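Local coordinates for protein beta-galactosidase (Geobacillus stearothermophilus, PDB 5DFA) that probably hydrolyses terminal non-reducing beta-D-galactose residues in beta-D-galactosides, and is captured here as a catalytic mutant, at residues L319-T324 with S356-Q361; L86-G91 with H135-L140; A414-W419 with L471-L476; E5-T10 with K314-L319. The protein carries 1 engineered substitution. One frame throughout, in Å; residues are numbered along the deposited sequence.

Contact 1 of 4, residues L319-T324 with S356-Q361. Engineered in segment 319-324: Ala-322 (natural residue Glu).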
loop_
_atom_site.group_PDB
_atom_site.type_symbol
_atom_site.label_atom_id
_atom_site.label_comp_id
_atom_site.label_asym_id
_atom_site.label_seq_id
_atom_site.Cartn_x
_atom_site.Cartn_y
_atom_site.Cartn_z
ATOM N N LEU A 319 -16.215 -24.531 23.703
ATOM C CA LEU A 319 -15.400 -23.965 24.770
ATOM C C LEU A 319 -14.645 -22.728 24.308
ATOM O O LEU A 319 -13.794 -22.810 23.428
ATOM C CB LEU A 319 -14.405 -25.003 25.294
ATOM C CG LEU A 319 -14.961 -26.243 25.996
ATOM C CD1 LEU A 319 -13.825 -27.126 26.482
ATOM C CD2 LEU A 319 -15.870 -25.854 27.150
ATOM N N LEU A 320 -14.956 -21.580 24.898
ATOM C CA LEU A 320 -14.144 -20.395 24.668
ATOM C C LEU A 320 -12.753 -20.663 25.226
ATOM O O LEU A 320 -12.562 -20.688 26.440
ATOM C CB LEU A 320 -14.760 -19.160 25.321
ATOM C CG LEU A 320 -14.059 -17.835 25.011
ATOM C CD1 LEU A 320 -14.192 -17.486 23.535
ATOM C CD2 LEU A 320 -14.602 -16.715 25.885
ATOM N N MET A 321 -11.791 -20.888 24.338
ATOM C CA MET A 321 -10.442 -21.244 24.759
ATOM C C MET A 321 -9.636 -20.006 25.134
ATOM O O MET A 321 -8.738 -20.072 25.975
ATOM C CB MET A 321 -9.725 -22.031 23.659
ATOM C CG MET A 321 -8.373 -22.592 24.075
ATOM S SD MET A 321 -8.461 -23.597 25.571
ATOM C CE MET A 321 -9.613 -24.871 25.061
ATOM N N ALA A 322 -9.958 -18.877 24.512
ATOM C CA ALA A 322 -9.252 -17.638 24.811
ATOM C C ALA A 322 -10.068 -16.391 24.492
ATOM O O ALA A 322 -10.763 -16.319 23.478
ATOM C CB ALA A 322 -7.926 -17.597 24.063
ATOM N N CYS A 323 -9.976 -15.420 25.390
ATOM C CA CYS A 323 -10.472 -14.071 25.169
ATOM C C CYS A 323 -9.662 -13.173 26.089
ATOM O O CYS A 323 -8.986 -13.668 26.989
ATOM C CB CYS A 323 -11.969 -13.958 25.460
ATOM S SG CYS A 323 -12.405 -14.056 27.213
ATOM N N THR A 324 -9.709 -11.866 25.875
ATOM C CA THR A 324 -8.986 -10.968 26.764
ATOM C C THR A 324 -9.929 -10.364 27.802
ATOM O O THR A 324 -11.050 -9.963 27.482
ATOM C CB THR A 324 -8.259 -9.845 25.987
ATOM O OG1 THR A 324 -7.535 -9.017 26.907
ATOM C CG2 THR A 324 -9.238 -8.992 25.192
ATOM N N SER A 356 -17.423 -22.588 29.083
ATOM C CA SER A 356 -16.175 -22.107 29.662
ATOM C C SER A 356 -15.906 -20.636 29.366
ATOM O O SER A 356 -16.315 -20.110 28.330
ATOM C CB SER A 356 -14.997 -22.943 29.156
ATOM O OG SER A 356 -14.781 -22.736 27.771
ATOM N N ILE A 357 -15.220 -19.982 30.295
ATOM C CA ILE A 357 -14.664 -18.658 30.063
ATOM C C ILE A 357 -13.165 -18.717 30.331
ATOM O O ILE A 357 -12.727 -18.702 31.482
ATOM C CB ILE A 357 -15.318 -17.584 30.954
ATOM C CG1 ILE A 357 -16.801 -17.439 30.614
ATOM C CG2 ILE A 357 -14.619 -16.245 30.774
ATOM C CD1 ILE A 357 -17.057 -16.902 29.222
ATOM N N LEU A 358 -12.379 -18.811 29.265
ATOM C CA LEU A 358 -10.934 -18.932 29.398
ATOM C C LEU A 358 -10.228 -17.720 28.807
ATOM O O LEU A 358 -10.658 -17.173 27.790
ATOM C CB LEU A 358 -10.442 -20.215 28.732
ATOM C CG LEU A 358 -10.947 -21.503 29.385
ATOM C CD1 LEU A 358 -10.506 -22.722 28.588
ATOM C CD2 LEU A 358 -10.469 -21.592 30.827
ATOM N N TYR A 359 -9.142 -17.308 29.450
ATOM C CA TYR A 359 -8.448 -16.089 29.059
ATOM C C TYR A 359 -7.073 -16.336 28.463
ATOM O O TYR A 359 -6.396 -17.307 28.798
ATOM C CB TYR A 359 -8.280 -15.155 30.262
ATOM C CG TYR A 359 -9.541 -14.875 31.038
ATOM C CD1 TYR A 359 -10.659 -14.344 30.416
ATOM C CD2 TYR A 359 -9.604 -15.116 32.406
ATOM C CE1 TYR A 359 -11.810 -14.082 31.126
ATOM C CE2 TYR A 359 -10.751 -14.854 33.125
ATOM C CZ TYR A 359 -11.853 -14.335 32.480
ATOM O OH TYR A 359 -13.001 -14.070 33.188
ATOM N N PHE A 360 -6.664 -15.441 27.573
ATOM C CA PHE A 360 -5.248 -15.219 27.359
ATOM C C PHE A 360 -4.925 -13.815 27.849
ATOM O O PHE A 360 -5.439 -12.833 27.317
ATOM C CB PHE A 360 -4.834 -15.378 25.898
ATOM C CG PHE A 360 -3.348 -15.269 25.691
ATOM C CD1 PHE A 360 -2.543 -16.395 25.752
ATOM C CD2 PHE A 360 -2.750 -14.036 25.477
ATOM C CE1 PHE A 360 -1.176 -16.296 25.582
ATOM C CE2 PHE A 360 -1.385 -13.932 25.309
ATOM C CZ PHE A 360 -0.597 -15.063 25.362
ATOM N N GLN A 361 -4.102 -13.724 28.887
ATOM C CA GLN A 361 -3.608 -14.899 29.593
ATOM C C GLN A 361 -3.846 -14.722 31.086
ATOM O O GLN A 361 -4.575 -13.820 31.495
ATOM C CB GLN A 361 -2.125 -15.125 29.295
ATOM C CG GLN A 361 -1.287 -13.860 29.350
ATOM C CD GLN A 361 0.196 -14.135 29.191
ATOM O OE1 GLN A 361 0.648 -15.270 29.337
ATOM N NE2 GLN A 361 0.960 -13.093 28.888
#

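Contact 2 of 4, residues L86-G91 with H135-L140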
loop_
_atom_site.group_PDB
_atom_site.type_symbol
_atom_site.label_atom_id
_atom_site.label_comp_id
_atom_site.label_asym_id
_atom_site.label_seq_id
_atom_site.Cartn_x
_atom_site.Cartn_y
_atom_site.Cartn_z
ATOM N N LEU A 86 -3.939 -29.611 29.348
ATOM C CA LEU A 86 -2.557 -29.773 28.916
ATOM C C LEU A 86 -2.425 -29.595 27.411
ATOM O O LEU A 86 -3.128 -30.239 26.631
ATOM C CB LEU A 86 -2.016 -31.139 29.337
ATOM C CG LEU A 86 -0.531 -31.362 29.045
ATOM C CD1 LEU A 86 0.300 -30.208 29.590
ATOM C CD2 LEU A 86 -0.060 -32.684 29.631
ATOM N N ALA A 87 -1.516 -28.713 27.009
ATOM C CA ALA A 87 -1.316 -28.414 25.600
ATOM C C ALA A 87 -0.063 -29.081 25.050
ATOM O O ALA A 87 0.950 -29.191 25.741
ATOM C CB ALA A 87 -1.241 -26.909 25.389
ATOM N N THR A 88 -0.144 -29.534 23.802
ATOM C CA THR A 88 1.032 -30.006 23.085
ATOM C C THR A 88 1.773 -28.788 22.534
ATOM O O THR A 88 1.145 -27.832 22.080
ATOM C CB THR A 88 0.663 -30.974 21.946
ATOM O OG1 THR A 88 -0.119 -30.286 20.963
ATOM C CG2 THR A 88 -0.133 -32.153 22.488
ATOM N N PRO A 89 3.113 -28.815 22.583
ATOM C CA PRO A 89 3.916 -27.615 22.325
ATOM C C PRO A 89 4.386 -27.426 20.880
ATOM O O PRO A 89 5.374 -26.723 20.672
ATOM C CB PRO A 89 5.121 -27.829 23.237
ATOM C CG PRO A 89 5.324 -29.314 23.195
ATOM C CD PRO A 89 3.947 -29.935 23.056
ATOM N N SER A 90 3.699 -28.015 19.905
ATOM C CA SER A 90 4.140 -27.919 18.513
ATOM C C SER A 90 3.987 -26.509 17.939
ATOM O O SER A 90 4.470 -26.225 16.842
ATOM C CB SER A 90 3.375 -28.916 17.637
ATOM O OG SER A 90 1.980 -28.685 17.686
ATOM N N GLY A 91 3.324 -25.631 18.684
ATOM C CA GLY A 91 3.088 -24.269 18.238
ATOM C C GLY A 91 4.336 -23.406 18.162
ATOM O O GLY A 91 4.330 -22.360 17.513
ATOM N N HIS A 135 6.760 -37.461 19.451
ATOM C CA HIS A 135 7.590 -37.959 20.541
ATOM C C HIS A 135 7.298 -37.192 21.826
ATOM O O HIS A 135 7.004 -37.790 22.860
ATOM C CB HIS A 135 9.078 -37.852 20.185
ATOM C CG HIS A 135 9.992 -38.505 21.177
ATOM N ND1 HIS A 135 9.888 -38.311 22.536
ATOM C CD2 HIS A 135 11.039 -39.350 21.001
ATOM C CE1 HIS A 135 10.823 -39.010 23.157
ATOM N NE2 HIS A 135 11.534 -39.648 22.243
ATOM N N ILE A 136 7.384 -35.868 21.753
ATOM C CA ILE A 136 7.192 -35.026 22.928
ATOM C C ILE A 136 5.759 -35.142 23.453
ATOM O O ILE A 136 5.521 -35.030 24.655
ATOM C CB ILE A 136 7.541 -33.545 22.627
ATOM C CG1 ILE A 136 7.562 -32.718 23.915
ATOM C CG2 ILE A 136 6.592 -32.944 21.600
ATOM C CD1 ILE A 136 8.659 -33.116 24.874
ATOM N N ASN A 137 4.811 -35.393 22.553
ATOM C CA ASN A 137 3.424 -35.616 22.948
ATOM C C ASN A 137 3.280 -36.918 23.722
ATOM O O ASN A 137 2.535 -36.994 24.699
ATOM C CB ASN A 137 2.505 -35.628 21.726
ATOM C CG ASN A 137 2.327 -34.253 21.114
ATOM O OD1 ASN A 137 2.963 -33.286 21.535
ATOM N ND2 ASN A 137 1.466 -34.160 20.107
ATOM N N ARG A 138 4.003 -37.941 23.277
ATOM C CA ARG A 138 3.981 -39.241 23.937
ATOM C C ARG A 138 4.560 -39.146 25.344
ATOM O O ARG A 138 4.029 -39.737 26.282
ATOM C CB ARG A 138 4.751 -40.275 23.113
ATOM C CG ARG A 138 4.793 -41.660 23.740
ATOM C CD ARG A 138 5.366 -42.684 22.775
ATOM N NE ARG A 138 4.644 -42.695 21.506
ATOM C CZ ARG A 138 3.534 -43.390 21.284
ATOM N NH1 ARG A 138 3.011 -44.137 22.247
ATOM N NH2 ARG A 138 2.945 -43.338 20.096
ATOM N N LEU A 139 5.649 -38.395 25.483
ATOM C CA LEU A 139 6.267 -38.173 26.785
ATOM C C LEU A 139 5.292 -37.497 27.744
ATOM O O LEU A 139 5.185 -37.880 28.909
ATOM C CB LEU A 139 7.535 -37.329 26.643
ATOM C CG LEU A 139 8.716 -37.993 25.934
ATOM C CD1 LEU A 139 9.930 -37.082 25.956
ATOM C CD2 LEU A 139 9.040 -39.335 26.570
ATOM N N LEU A 140 4.582 -36.491 27.241
ATOM C CA LEU A 140 3.583 -35.785 28.032
ATOM C C LEU A 140 2.442 -36.716 28.432
ATOM O O LEU A 140 1.970 -36.680 29.568
ATOM C CB LEU A 140 3.035 -34.584 27.257
ATOM C CG LEU A 140 3.971 -33.387 27.087
ATOM C CD1 LEU A 140 3.311 -32.305 26.246
ATOM C CD2 LEU A 140 4.390 -32.835 28.441
#

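Contact 3 of 4, residues A414-W419 with L471-L476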
loop_
_atom_site.group_PDB
_atom_site.type_symbol
_atom_site.label_atom_id
_atom_site.label_comp_id
_atom_site.label_asym_id
_atom_site.label_seq_id
_atom_site.Cartn_x
_atom_site.Cartn_y
_atom_site.Cartn_z
ATOM N N ALA A 414 -31.822 -21.994 10.244
ATOM C CA ALA A 414 -30.431 -22.285 9.923
ATOM C C ALA A 414 -29.911 -21.409 8.787
ATOM O O ALA A 414 -30.618 -21.148 7.815
ATOM C CB ALA A 414 -30.269 -23.754 9.569
ATOM N N ILE A 415 -28.671 -20.952 8.925
ATOM C CA ILE A 415 -27.997 -20.222 7.859
ATOM C C ILE A 415 -26.820 -21.044 7.349
ATOM O O ILE A 415 -25.943 -21.429 8.121
ATOM C CB ILE A 415 -27.500 -18.843 8.330
ATOM C CG1 ILE A 415 -28.680 -17.962 8.743
ATOM C CG2 ILE A 415 -26.691 -18.166 7.234
ATOM C CD1 ILE A 415 -28.270 -16.635 9.343
ATOM N N LEU A 416 -26.807 -21.318 6.047
ATOM C CA LEU A 416 -25.788 -22.188 5.469
ATOM C C LEU A 416 -24.524 -21.426 5.089
ATOM O O LEU A 416 -24.566 -20.464 4.322
ATOM C CB LEU A 416 -26.343 -22.916 4.244
ATOM C CG LEU A 416 -25.395 -23.890 3.541
ATOM C CD1 LEU A 416 -24.877 -24.931 4.518
ATOM C CD2 LEU A 416 -26.095 -24.557 2.367
ATOM N N TYR A 417 -23.398 -21.874 5.634
ATOM C CA TYR A 417 -22.097 -21.302 5.315
ATOM C C TYR A 417 -21.184 -22.376 4.732
ATOM O O TYR A 417 -21.252 -23.541 5.128
ATOM C CB TYR A 417 -21.465 -20.674 6.561
ATOM C CG TYR A 417 -20.062 -20.153 6.351
ATOM C CD1 TYR A 417 -18.959 -20.888 6.764
ATOM C CD2 TYR A 417 -19.840 -18.927 5.736
ATOM C CE1 TYR A 417 -17.674 -20.415 6.573
ATOM C CE2 TYR A 417 -18.557 -18.448 5.540
ATOM C CZ TYR A 417 -17.479 -19.196 5.960
ATOM O OH TYR A 417 -16.200 -18.723 5.768
ATOM N N ASP A 418 -20.335 -21.985 3.789
ATOM C CA ASP A 418 -19.428 -22.928 3.145
ATOM C C ASP A 418 -18.056 -22.297 2.916
ATOM O O ASP A 418 -17.931 -21.308 2.192
ATOM C CB ASP A 418 -20.023 -23.417 1.821
ATOM C CG ASP A 418 -19.254 -24.582 1.231
ATOM O OD1 ASP A 418 -18.584 -24.389 0.195
ATOM O OD2 ASP A 418 -19.320 -25.690 1.802
ATOM N N TRP A 419 -17.031 -22.875 3.538
ATOM C CA TRP A 419 -15.677 -22.337 3.451
ATOM C C TRP A 419 -15.119 -22.399 2.031
ATOM O O TRP A 419 -14.498 -21.446 1.561
ATOM C CB TRP A 419 -14.740 -23.076 4.412
ATOM C CG TRP A 419 -14.563 -22.385 5.733
ATOM C CD1 TRP A 419 -13.662 -21.404 6.029
ATOM C CD2 TRP A 419 -15.303 -22.625 6.937
ATOM N NE1 TRP A 419 -13.796 -21.015 7.340
ATOM C CE2 TRP A 419 -14.797 -21.749 7.919
ATOM C CE3 TRP A 419 -16.345 -23.491 7.279
ATOM C CZ2 TRP A 419 -15.296 -21.717 9.220
ATOM C CZ3 TRP A 419 -16.840 -23.458 8.572
ATOM C CH2 TRP A 419 -16.315 -22.577 9.527
ATOM N N LEU A 471 -34.164 -22.600 6.117
ATOM C CA LEU A 471 -32.734 -22.576 5.848
ATOM C C LEU A 471 -32.434 -21.424 4.897
ATOM O O LEU A 471 -33.036 -21.307 3.828
ATOM C CB LEU A 471 -32.258 -23.913 5.266
ATOM C CG LEU A 471 -30.787 -24.345 5.408
ATOM C CD1 LEU A 471 -30.538 -25.626 4.626
ATOM C CD2 LEU A 471 -29.788 -23.276 4.995
ATOM N N ILE A 472 -31.496 -20.576 5.304
ATOM C CA ILE A 472 -31.087 -19.428 4.508
ATOM C C ILE A 472 -29.709 -19.673 3.901
ATOM O O ILE A 472 -28.738 -19.901 4.623
ATOM C CB ILE A 472 -31.060 -18.146 5.358
ATOM C CG1 ILE A 472 -32.444 -17.887 5.960
ATOM C CG2 ILE A 472 -30.609 -16.959 4.521
ATOM C CD1 ILE A 472 -32.435 -16.911 7.110
ATOM N N ALA A 473 -29.628 -19.632 2.575
ATOM C CA ALA A 473 -28.369 -19.883 1.880
ATOM C C ALA A 473 -28.012 -18.744 0.931
ATOM O O ALA A 473 -28.225 -18.850 -0.278
ATOM C CB ALA A 473 -28.439 -21.200 1.118
ATOM N N PRO A 474 -27.462 -17.648 1.477
ATOM C CA PRO A 474 -27.086 -16.486 0.668
ATOM C C PRO A 474 -25.793 -16.708 -0.109
ATOM O O PRO A 474 -24.849 -17.286 0.429
ATOM C CB PRO A 474 -26.899 -15.371 1.711
ATOM C CG PRO A 474 -27.445 -15.921 3.002
ATOM C CD PRO A 474 -27.261 -17.397 2.912
ATOM N N MET A 475 -25.772 -16.251 -1.359
ATOM C CA MET A 475 -24.574 -16.265 -2.196
ATOM C C MET A 475 -23.864 -17.617 -2.236
ATOM O O MET A 475 -22.648 -17.688 -2.060
ATOM C CB MET A 475 -23.590 -15.191 -1.723
ATOM C CG MET A 475 -24.152 -13.779 -1.740
ATOM S SD MET A 475 -22.938 -12.545 -1.231
ATOM C CE MET A 475 -21.770 -12.643 -2.586
ATOM N N LEU A 476 -24.620 -18.685 -2.470
ATOM C CA LEU A 476 -24.024 -20.013 -2.580
ATOM C C LEU A 476 -23.417 -20.197 -3.970
ATOM O O LEU A 476 -23.807 -21.093 -4.722
ATOM C CB LEU A 476 -25.061 -21.099 -2.292
ATOM C CG LEU A 476 -24.496 -22.467 -1.903
ATOM C CD1 LEU A 476 -23.591 -22.343 -0.687
ATOM C CD2 LEU A 476 -25.619 -23.457 -1.641
HETATM O O HOH W 1 -24.072 -19.529 1.835
#

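Contact 4 of 4, residues E5-T10 with K314-L319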
loop_
_atom_site.group_PDB
_atom_site.type_symbol
_atom_site.label_atom_id
_atom_site.label_comp_id
_atom_site.label_asym_id
_atom_site.label_seq_id
_atom_site.Cartn_x
_atom_site.Cartn_y
_atom_site.Cartn_z
ATOM N N GLU A 5 -31.717 -33.156 26.390
ATOM C CA GLU A 5 -30.748 -33.885 27.200
ATOM C C GLU A 5 -29.405 -33.165 27.243
ATOM O O GLU A 5 -28.941 -32.635 26.234
ATOM C CB GLU A 5 -30.565 -35.306 26.663
ATOM C CG GLU A 5 -29.800 -36.231 27.600
ATOM C CD GLU A 5 -29.692 -37.645 27.063
ATOM O OE1 GLU A 5 -29.666 -38.592 27.877
ATOM O OE2 GLU A 5 -29.631 -37.809 25.825
ATOM N N ARG A 6 -28.790 -33.145 28.421
ATOM C CA ARG A 6 -27.496 -32.498 28.596
ATOM C C ARG A 6 -26.385 -33.286 27.910
ATOM O O ARG A 6 -26.402 -34.517 27.889
ATOM C CB ARG A 6 -27.180 -32.325 30.083
ATOM C CG ARG A 6 -27.883 -31.143 30.731
ATOM C CD ARG A 6 -27.626 -31.100 32.228
ATOM N NE ARG A 6 -28.076 -29.846 32.825
ATOM C CZ ARG A 6 -29.314 -29.622 33.253
ATOM N NH1 ARG A 6 -30.237 -30.569 33.150
ATOM N NH2 ARG A 6 -29.631 -28.449 33.785
ATOM N N THR A 7 -25.422 -32.564 27.347
ATOM C CA THR A 7 -24.296 -33.181 26.657
ATOM C C THR A 7 -22.981 -32.602 27.166
ATOM O O THR A 7 -22.634 -31.464 26.855
ATOM C CB THR A 7 -24.390 -32.982 25.135
ATOM O OG1 THR A 7 -25.683 -33.390 24.675
ATOM C CG2 THR A 7 -23.318 -33.795 24.423
ATOM N N TYR A 8 -22.253 -33.395 27.944
ATOM C CA TYR A 8 -21.028 -32.922 28.580
ATOM C C TYR A 8 -19.801 -33.132 27.699
ATOM O O TYR A 8 -19.625 -34.192 27.098
ATOM C CB TYR A 8 -20.835 -33.618 29.929
ATOM C CG TYR A 8 -21.943 -33.328 30.916
ATOM C CD1 TYR A 8 -21.886 -32.216 31.746
ATOM C CD2 TYR A 8 -23.051 -34.161 31.010
ATOM C CE1 TYR A 8 -22.899 -31.945 32.648
ATOM C CE2 TYR A 8 -24.069 -33.897 31.909
ATOM C CZ TYR A 8 -23.987 -32.789 32.725
ATOM O OH TYR A 8 -24.997 -32.521 33.621
ATOM N N THR A 9 -18.953 -32.110 27.634
ATOM C CA THR A 9 -17.743 -32.158 26.823
ATOM C C THR A 9 -16.543 -32.598 27.657
ATOM O O THR A 9 -15.578 -33.152 27.132
ATOM C CB THR A 9 -17.445 -30.792 26.178
ATOM O OG1 THR A 9 -17.236 -29.811 27.201
ATOM C CG2 THR A 9 -18.607 -30.359 25.297
ATOM N N THR A 10 -16.610 -32.338 28.959
ATOM C CA THR A 10 -15.578 -32.779 29.893
ATOM C C THR A 10 -16.215 -33.488 31.079
ATOM O O THR A 10 -17.437 -33.606 31.157
ATOM C CB THR A 10 -14.729 -31.603 30.414
ATOM O OG1 THR A 10 -15.575 -30.647 31.065
ATOM C CG2 THR A 10 -13.997 -30.925 29.280
ATOM N N LYS A 314 -20.636 -29.382 15.936
ATOM C CA LYS A 314 -20.674 -30.694 16.575
ATOM C C LYS A 314 -21.927 -30.910 17.424
ATOM O O LYS A 314 -22.078 -31.961 18.049
ATOM C CB LYS A 314 -19.425 -30.901 17.437
ATOM C CG LYS A 314 -18.131 -30.981 16.640
ATOM C CD LYS A 314 -17.014 -31.592 17.460
ATOM C CE LYS A 314 -17.230 -33.082 17.645
ATOM N NZ LYS A 314 -16.954 -33.833 16.388
ATOM N N GLN A 315 -22.823 -29.923 17.429
ATOM C CA GLN A 315 -24.093 -30.001 18.157
ATOM C C GLN A 315 -23.910 -30.445 19.605
ATOM O O GLN A 315 -24.407 -31.492 20.025
ATOM C CB GLN A 315 -25.076 -30.931 17.437
ATOM C CG GLN A 315 -25.108 -30.752 15.922
ATOM C CD GLN A 315 -24.063 -31.574 15.197
ATOM O OE1 GLN A 315 -23.696 -32.665 15.636
ATOM N NE2 GLN A 315 -23.561 -31.042 14.089
ATOM N N GLN A 316 -23.188 -29.621 20.351
ATOM C CA GLN A 316 -22.933 -29.807 21.771
ATOM C C GLN A 316 -22.288 -28.502 22.212
ATOM O O GLN A 316 -21.936 -27.685 21.362
ATOM C CB GLN A 316 -22.029 -31.018 22.035
ATOM C CG GLN A 316 -20.654 -30.928 21.395
ATOM C CD GLN A 316 -19.728 -32.045 21.832
ATOM O OE1 GLN A 316 -20.169 -33.055 22.379
ATOM N NE2 GLN A 316 -18.433 -31.870 21.590
ATOM N N PRO A 317 -22.158 -28.274 23.529
ATOM C CA PRO A 317 -21.492 -27.029 23.926
ATOM C C PRO A 317 -20.068 -26.910 23.384
ATOM O O PRO A 317 -19.395 -27.924 23.196
ATOM C CB PRO A 317 -21.483 -27.114 25.453
ATOM C CG PRO A 317 -22.661 -27.958 25.783
ATOM C CD PRO A 317 -22.752 -28.975 24.681
ATOM N N PHE A 318 -19.627 -25.684 23.118
ATOM C CA PHE A 318 -18.242 -25.447 22.730
ATOM C C PHE A 318 -17.493 -24.829 23.903
ATOM O O PHE A 318 -18.063 -24.629 24.974
ATOM C CB PHE A 318 -18.155 -24.548 21.489
ATOM C CG PHE A 318 -18.641 -23.141 21.709
ATOM C CD1 PHE A 318 -19.977 -22.819 21.535
ATOM C CD2 PHE A 318 -17.757 -22.133 22.064
ATOM C CE1 PHE A 318 -20.426 -21.524 21.729
ATOM C CE2 PHE A 318 -18.199 -20.838 22.259
ATOM C CZ PHE A 318 -19.535 -20.532 22.091
ATOM N N LEU A 319 -16.215 -24.531 23.703
ATOM C CA LEU A 319 -15.400 -23.965 24.770
ATOM C C LEU A 319 -14.645 -22.728 24.308
ATOM O O LEU A 319 -13.794 -22.810 23.428
ATOM C CB LEU A 319 -14.405 -25.003 25.294
ATOM C CG LEU A 319 -14.961 -26.243 25.996
ATOM C CD1 LEU A 319 -13.825 -27.126 26.482
ATOM C CD2 LEU A 319 -15.870 -25.854 27.150
#

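Contact 1 of 4, residues L319-T324 with S356-Q361
Phe-360 N donates to Cys-323 O at 3.0 Å. The same oxygen lies in plane at the edge of the Tyr-359 ring and takes a CA-H contact from Tyr-359 CA at 3.2 Å. Cys-323 SG meets this edge as well, 3.7 Å from Tyr-359 CD1. It is an edge-on sulfur-aromatic contact, reached with SG set between backbone N and carbonyl carbon (chi1 71°). Earlier along the strands, Leu-320 O accepts two weak bonds, from Leu-358 N at 3.4 Å and Ser-356 OG at 3.3 Å. The strands are the seventh and eighth of a TIM barrel, joined by a beta-alpha-beta crossover through helix 341-351. Met-321 and Leu-358 run alongside each other, and Met-321 SD is 3.7 Å from Leu-358 CD1. The ends of Leu-320 and Ile-357 meet on the face covered by that helix. Engineered Ala-322 replaces the glutamate predicted to be the nucleophile; its CB is 4.2 Å from Phe-360 CB. A cis peptide follows Phe-360. In the second shell, His-17 and His-342 hydrogen-bond to Tyr-359 OH and probably limit how its ring can turn.

Contact 2 of 4, residues L86-G91 with H135-L140
Thr-88 and Pro-89, just past the third strand of the TIM barrel, pack on Ile-136, Asn-137 and Leu-140 of helix 127-144, which leads on to the fourth strand. No hydrogen bond crosses between the two segments. The Thr-88 side chain lies roughly perpendicular to that of Asn-137. Asn-137 OD1 is 3.3 Å from Thr-88 CB. Thr-88 CG2 is almost equally far from all three amide atoms CG, OD1 and ND2 of Asn-137, at 3.5 Å from ND2, and therefore lies over the flat of the amide. The amide is brought there with CG anti to the carbonyl carbon (chi1 -71°). Glu-239 OE2 accepts from Asn-137 ND2 and also bonds to Thr-88 OG1, which has a second partner in Ser-156 N. Replacing Asn-137 by alanine would probably leave Glu-239 OE2 without this amide donor and open a gap beside the Thr-88 methyl group. The rest is apolar. Pro-89 CG lies 4.1 Å from Ile-136 CG1, and Pro-89 CD is 4.0 Å from Leu-140 CD1. Leu-86 CD2 touches Leu-140 CB at 4.3 Å. Trp-55 covers both Pro-89 and Ile-136. Such packing of a helix against the preceding strand and the loop at its C-terminal end belongs to the outer layer of a beta/alpha barrel.

Contact 3 of 4, residues A414-W419 with L471-L476
Ile-472 N donates to Ala-414 O at 2.7 Å, and Leu-416 N donates to Ile-472 O at 2.8 Å. Both bonds are nearly straight, 168° at the hydrogen. They set the parallel register of Ala-414 with Leu-471 and Ile-415 with Ile-472. Beyond them the chains part, and a water donates to both Leu-416 O (2.7 Å) and Pro-474 O (2.8 Å). Asp-418 OD1 accepts from Asn-421 N as the N-cap of helix 419-427, and OD2 forms a salt bridge with Lys-461. Leu-471 CD2 presses on Leu-416 CB at 3.5 Å. Leu-416 CG, anti to the backbone N (chi1 -179°), carries CD2 to 4.2 Å from Leu-476 CD2. Ile-415 and Ile-472 run side by side on the face covered by helix 438-451. The strands are neighbours in the parallel part of the sheet in the trimerisation domain, which belongs to the glutaminase I clan. Direct bonds thus join the backbones where the strands run together, and a water bridges two carbonyls where they diverge, while apolar side chains line both faces.

Contact 4 of 4, residues E5-T10 with K314-L319
Thr-7 and Thr-9 bring their methyl groups against Gln-316 and Pro-317, with no hydrogen bond between the segments. Among the side-chain contacts, Thr-7 crosses Gln-316 at about a right angle. Its CG2 is 3.9 Å from Gln-316 CB and 3.8 Å from Gln-316 OE1. Thr-9 CG2 comes to the other end of the same amide, 4.0 Å from Gln-316 NE2. The glutamine spans both threonines because its chain is extended beyond CG (chi2 172°). Thr-9 OG1 passes Leu-319 CD2 at 4.2 Å. The second group is carbon against carbonyl. Pro-317 CD sits 3.3 Å from Thr-7 O, and Thr-9 CG2 sits 3.3 Å from Pro-317 O. Several polar atoms have partners outside the two segments. Gln-316 NE2 donates to Asp-279 O, Thr-7 OG1 bonds to Asn-408 ND2, and Arg-6 makes a salt bridge with Glu-637. This irregular N-terminal segment thus lies beside the start of strand 318-323, at the N-terminal end of the barrel, and Thr-10 reaches strand 150-154. With no polar bond of its own, the contact depends on fit. Threonine methyl groups and a backbone carbonyl pack on Gln-316 and Pro-317, the lead-in to the strand, and the direction of the glutamine amide is probably set by the bond from NE2 to Asp-279 O.

Overall arrangement
Contacts 1, 2 and 4 all reach the closed eight-stranded barrel. Contact 4 lies near the start of strand 318-323 and contact 1 follows farther along it. They share Leu-319, and their centres are about 17 Å apart. Contact 1 holds the altered position of the predicted nucleophile: the side chain of Ala-322 is about 6 Å from that of Glu-158, the predicted proton donor. Contact 2 is centred about 21 Å from contact 1, with the side chain of Ala-87 about 7 Å from that of Asn-157, predicted to bind substrate. The chain between its segments carries Cys-123, a zinc ligand. Contact 3 belongs to the trimerisation domain, with its centre about 28 Å from that of contact 1.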